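PDB 5LQ5: probable ABC transporter phosphite binding protein PhnD1 from Prochlorococcus marinus str. MIT 9301, which binds inorganic phosphite strongly, and methylphosphonate and phosphate only very weakly, probably as the solute-binding protein of an ABC transporter. Local coordinates for residues N216-G219 / E220-K224; M132-Y135 / F136-A140. All coordinates share one frame; numbering follows the deposited sequence.

Contact 1 and contact 2 are both local, yet one rounds a turn between two helices and the other runs along a single helix. Contact 1 (216-219 with 220-224) lies at the surface, where a glycine-rich turn leads from helix 214-218 into helix 222-231. Contact 2 (132-135 with 136-140) is partly buried and belongs to helix 127-139 of a beta-alpha-beta unit. The two share no element: their centres stand 42 Å apart, on opposite sides of the chain's centre. In contact 1 a single backbone hydrogen bond and one phenylalanine stack span the turn; in contact 2 four successive helical bonds accompany a methionine one turn from a phenylalanine and a tyrosine next to it in sequence.

Contact 1 (N216-G219 / E220-K224); sequences NRFG and EGFTK
The type II beta turn G219-F222 joins helix 214-218 to helix 222-231, and F218 and F222 meet across it as an aromatic pair. The turn is closed by F222 N, which donates to G219 O over 3.2 Å with an N-H...O angle of 151°, the donor standing tilted from the carbonyl plane. G219 leaves the first helix with a positive phi, a conformation that would drive a CB into the carbonyl oxygen of F218, so glycine suits the site; G221, also at positive phi, occupies the N-cap position of the next helix. F222 carries its CG anti to the backbone N (chi1 -177°), which turns its ring back toward F218. There CB of F218 lies over the ring face, 3.4 Å from F222 CG, as a CH-pi contact. The rings themselves form a face-to-face stack, with centroids 4.6 Å apart and planes 23° from parallel. F218 CE2 in turn sits above one face of the R217 guanidinium, a group whose NH1 makes a salt bridge with D59. The turn thus closes with one polar bond, while the contact between F218 and F222 is carbon on carbon and probably rests on dispersion and on burying F222.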
loop_
_atom_site.group_PDB
_atom_site.type_symbol
_atom_site.label_atom_id
_atom_site.label_comp_id
_atom_site.label_asym_id
_atom_site.label_seq_id
_atom_site.Cartn_x
_atom_site.Cartn_y
_atom_site.Cartn_z
ATOM N N ASN A 216 -20.917 -6.200 -18.489
ATOM C CA ASN A 216 -21.416 -5.516 -19.697
ATOM C C ASN A 216 -20.382 -5.392 -20.814
ATOM O O ASN A 216 -20.734 -5.308 -21.979
ATOM C CB ASN A 216 -21.946 -4.132 -19.367
ATOM C CG ASN A 216 -23.034 -4.161 -18.316
ATOM O OD1 ASN A 216 -23.875 -5.064 -18.293
ATOM N ND2 ASN A 216 -23.027 -3.163 -17.437
ATOM N N ARG A 217 -19.112 -5.364 -20.448
ATOM C CA ARG A 217 -18.023 -5.274 -21.435
ATOM C C ARG A 217 -17.412 -6.618 -21.785
ATOM O O ARG A 217 -16.972 -6.817 -22.921
ATOM C CB ARG A 217 -16.902 -4.377 -20.929
ATOM C CG ARG A 217 -17.317 -2.949 -20.678
ATOM C CD ARG A 217 -16.496 -2.381 -19.542
ATOM N NE ARG A 217 -15.084 -2.383 -19.880
ATOM C CZ ARG A 217 -14.123 -1.997 -19.044
ATOM N NH1 ARG A 217 -14.437 -1.596 -17.814
ATOM N NH2 ARG A 217 -12.864 -2.041 -19.442
ATOM N N PHE A 218 -17.356 -7.515 -20.802
ATOM C CA PHE A 218 -16.593 -8.783 -20.944
ATOM C C PHE A 218 -17.420 -10.063 -20.917
ATOM O O PHE A 218 -16.883 -11.147 -21.179
ATOM C CB PHE A 218 -15.463 -8.851 -19.903
ATOM C CG PHE A 218 -14.417 -7.763 -20.078
ATOM C CD1 PHE A 218 -13.532 -7.793 -21.137
ATOM C CD2 PHE A 218 -14.354 -6.683 -19.197
ATOM C CE1 PHE A 218 -12.579 -6.800 -21.306
ATOM C CE2 PHE A 218 -13.401 -5.684 -19.355
ATOM C CZ PHE A 218 -12.514 -5.738 -20.422
ATOM N N GLY A 219 -18.715 -9.935 -20.632
ATOM C CA GLY A 219 -19.641 -11.072 -20.633
ATOM C C GLY A 219 -20.008 -11.592 -19.259
ATOM O O GLY A 219 -19.277 -11.405 -18.298
ATOM N N GLU A 220 -21.143 -12.273 -19.185
ATOM C CA GLU A 220 -21.636 -12.838 -17.919
ATOM C C GLU A 220 -20.598 -13.798 -17.348
ATOM O O GLU A 220 -19.992 -14.569 -18.080
ATOM C CB GLU A 220 -22.978 -13.581 -18.082
ATOM C CG GLU A 220 -24.187 -12.672 -18.274
ATOM C CD GLU A 220 -24.429 -12.328 -19.727
ATOM O OE1 GLU A 220 -23.425 -12.009 -20.406
ATOM O OE2 GLU A 220 -25.599 -12.355 -20.172
ATOM N N GLY A 221 -20.389 -13.690 -16.036
ATOM C CA GLY A 221 -19.461 -14.549 -15.282
ATOM C C GLY A 221 -18.007 -14.087 -15.275
ATOM O O GLY A 221 -17.182 -14.712 -14.622
ATOM N N PHE A 222 -17.703 -12.991 -15.980
ATOM C CA PHE A 222 -16.318 -12.484 -16.082
ATOM C C PHE A 222 -15.735 -12.122 -14.725
ATOM O O PHE A 222 -14.620 -12.523 -14.410
ATOM C CB PHE A 222 -16.198 -11.285 -17.027
ATOM C CG PHE A 222 -14.782 -10.794 -17.201
ATOM C CD1 PHE A 222 -13.909 -11.440 -18.081
ATOM C CD2 PHE A 222 -14.295 -9.707 -16.477
ATOM C CE1 PHE A 222 -12.597 -11.006 -18.229
ATOM C CE2 PHE A 222 -12.983 -9.268 -16.629
ATOM C CZ PHE A 222 -12.138 -9.905 -17.509
ATOM N N THR A 223 -16.479 -11.388 -13.918
ATOM C CA THR A 223 -15.945 -10.985 -12.596
ATOM C C THR A 223 -15.602 -12.194 -11.734
ATOM O O THR A 223 -14.569 -12.234 -11.110
ATOM C CB THR A 223 -16.906 -10.055 -11.824
ATOM O OG1 THR A 223 -17.389 -9.051 -12.716
ATOM C CG2 THR A 223 -16.200 -9.362 -10.676
ATOM N N LYS A 224 -16.491 -13.178 -11.733
ATOM C CA LYS A 224 -16.241 -14.450 -11.062
ATOM C C LYS A 224 -14.968 -15.163 -11.581
ATOM O O LYS A 224 -14.177 -15.670 -10.793
ATOM C CB LYS A 224 -17.462 -15.380 -11.168
ATOM C CG LYS A 224 -17.391 -16.563 -10.209
ATOM C CD LYS A 224 -18.740 -16.877 -9.580
ATOM C CE LYS A 224 -19.109 -15.863 -8.504
ATOM N NZ LYS A 224 -20.377 -16.210 -7.808
#

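Contact 2 (M132-Y135 / F136-A140); sequences MPEY and FLNQA
Backbone bonds between M132-Y135 and F136-A140 follow the i to i+4 pattern of an alpha helix, from F136 N to M132 O (2.9 Å) through Q139 N to Y135 O (3.1 Å). This is helix 127-139, the crossover helix of the beta-alpha-beta unit between strands 119-121 and 153-154, kinked at P133, whose nitrogen makes no bond to the preceding turn. Its first residues, T127 and S128, line the phosphite pocket, and the M132 side chain lies about 8 Å from the bound ion. The M132 chain turns at both its CB-CG and CG-SD bonds, and its methyl CE comes to 3.7 Å from F136 CZ, at the far end of the ring. From the neighbouring position Y135 directs its edge toward the F136 face in an offset edge-to-face pair, with planes at 65° and Y135 CD2 3.9 Å from F136 CE1. With Y135 CG opposite its backbone N (chi1 -179°) and F136 CG beside its own, rings at adjacent positions come together. An alanine in place of F136 is likely to leave the M132 methyl and the Y135 ring edge without their shared aromatic partner. On the sheet-facing side, P133 and L137 pack against F94 and F121, whereas M132 and Y135 touch helix 261-269. One turn beyond Y135, the Q139 amide is inclined 36° to the tyrosine ring, with NE2 3.5 Å from Y135 OH.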
loop_
_atom_site.group_PDB
_atom_site.type_symbol
_atom_site.label_atom_id
_atom_site.label_comp_id
_atom_site.label_asym_id
_atom_site.label_seq_id
_atom_site.Cartn_x
_atom_site.Cartn_y
_atom_site.Cartn_z
ATOM N N MET A 132 -2.031 4.789 9.860
ATOM C CA MET A 132 -1.777 4.006 11.061
ATOM C C MET A 132 -0.611 4.571 11.882
ATOM O O MET A 132 -0.740 4.696 13.090
ATOM C CB MET A 132 -1.680 2.540 10.710
ATOM C CG MET A 132 -3.011 1.970 10.167
ATOM S SD MET A 132 -4.502 2.276 11.146
ATOM C CE MET A 132 -4.011 1.451 12.654
ATOM N N PRO A 133 0.499 4.971 11.233
ATOM C CA PRO A 133 1.556 5.662 11.998
ATOM C C PRO A 133 1.073 6.868 12.796
ATOM O O PRO A 133 1.428 7.008 13.991
ATOM C CB PRO A 133 2.563 6.042 10.911
ATOM C CG PRO A 133 2.497 4.857 9.967
ATOM C CD PRO A 133 1.018 4.555 9.898
ATOM N N GLU A 134 0.244 7.714 12.178
ATOM C CA GLU A 134 -0.319 8.879 12.878
ATOM C C GLU A 134 -1.222 8.459 14.061
ATOM O O GLU A 134 -1.144 9.038 15.151
ATOM C CB GLU A 134 -1.062 9.842 11.938
ATOM C CG GLU A 134 -1.450 11.140 12.648
ATOM C CD GLU A 134 -1.873 12.299 11.752
ATOM O OE1 GLU A 134 -1.966 12.149 10.525
ATOM O OE2 GLU A 134 -2.150 13.384 12.313
ATOM N N TYR A 135 -2.086 7.480 13.814
ATOM C CA TYR A 135 -2.921 6.911 14.868
ATOM C C TYR A 135 -2.092 6.478 16.079
ATOM O O TYR A 135 -2.423 6.814 17.218
ATOM C CB TYR A 135 -3.753 5.741 14.296
ATOM C CG TYR A 135 -4.686 5.053 15.238
ATOM C CD1 TYR A 135 -5.892 5.647 15.606
ATOM C CD2 TYR A 135 -4.420 3.775 15.670
ATOM C CE1 TYR A 135 -6.769 4.987 16.447
ATOM C CE2 TYR A 135 -5.284 3.091 16.489
ATOM C CZ TYR A 135 -6.456 3.699 16.865
ATOM O OH TYR A 135 -7.296 3.000 17.677
ATOM N N PHE A 136 -1.029 5.731 15.827
ATOM C CA PHE A 136 -0.158 5.220 16.912
ATOM C C PHE A 136 0.628 6.324 17.608
ATOM O O PHE A 136 0.738 6.358 18.849
ATOM C CB PHE A 136 0.752 4.109 16.434
ATOM C CG PHE A 136 0.026 2.882 15.941
ATOM C CD1 PHE A 136 -0.951 2.248 16.707
ATOM C CD2 PHE A 136 0.327 2.377 14.693
ATOM C CE1 PHE A 136 -1.605 1.121 16.221
ATOM C CE2 PHE A 136 -0.318 1.253 14.202
ATOM C CZ PHE A 136 -1.288 0.618 14.959
ATOM N N LEU A 137 1.139 7.260 16.813
ATOM C CA LEU A 137 1.817 8.448 17.366
ATOM C C LEU A 137 0.890 9.168 18.345
ATOM O O LEU A 137 1.253 9.497 19.486
ATOM C CB LEU A 137 2.246 9.412 16.261
ATOM C CG LEU A 137 3.523 8.992 15.528
ATOM C CD1 LEU A 137 3.617 9.651 14.164
ATOM C CD2 LEU A 137 4.759 9.324 16.348
ATOM N N ASN A 138 -0.335 9.392 17.895
ATOM C CA ASN A 138 -1.356 10.080 18.700
ATOM C C ASN A 138 -1.665 9.343 19.996
ATOM O O ASN A 138 -1.833 9.963 21.034
ATOM C CB ASN A 138 -2.644 10.309 17.915
ATOM C CG ASN A 138 -2.523 11.354 16.814
ATOM O OD1 ASN A 138 -1.507 12.045 16.622
ATOM N ND2 ASN A 138 -3.564 11.440 16.042
ATOM N N GLN A 139 -1.684 8.026 19.940
ATOM C CA GLN A 139 -1.898 7.211 21.152
ATOM C C GLN A 139 -0.776 7.395 22.162
ATOM O O GLN A 139 -1.020 7.374 23.360
ATOM C CB GLN A 139 -2.030 5.747 20.795
ATOM C CG GLN A 139 -3.404 5.407 20.217
ATOM C CD GLN A 139 -3.618 3.925 20.025
ATOM O OE1 GLN A 139 -2.685 3.180 19.713
ATOM N NE2 GLN A 139 -4.859 3.480 20.210
ATOM N N ALA A 140 0.435 7.601 21.653
ATOM C CA ALA A 140 1.635 7.966 22.490
ATOM C C ALA A 140 1.722 9.450 22.943
ATOM O O ALA A 140 2.695 9.851 23.598
ATOM C CB ALA A 140 2.902 7.613 21.733
#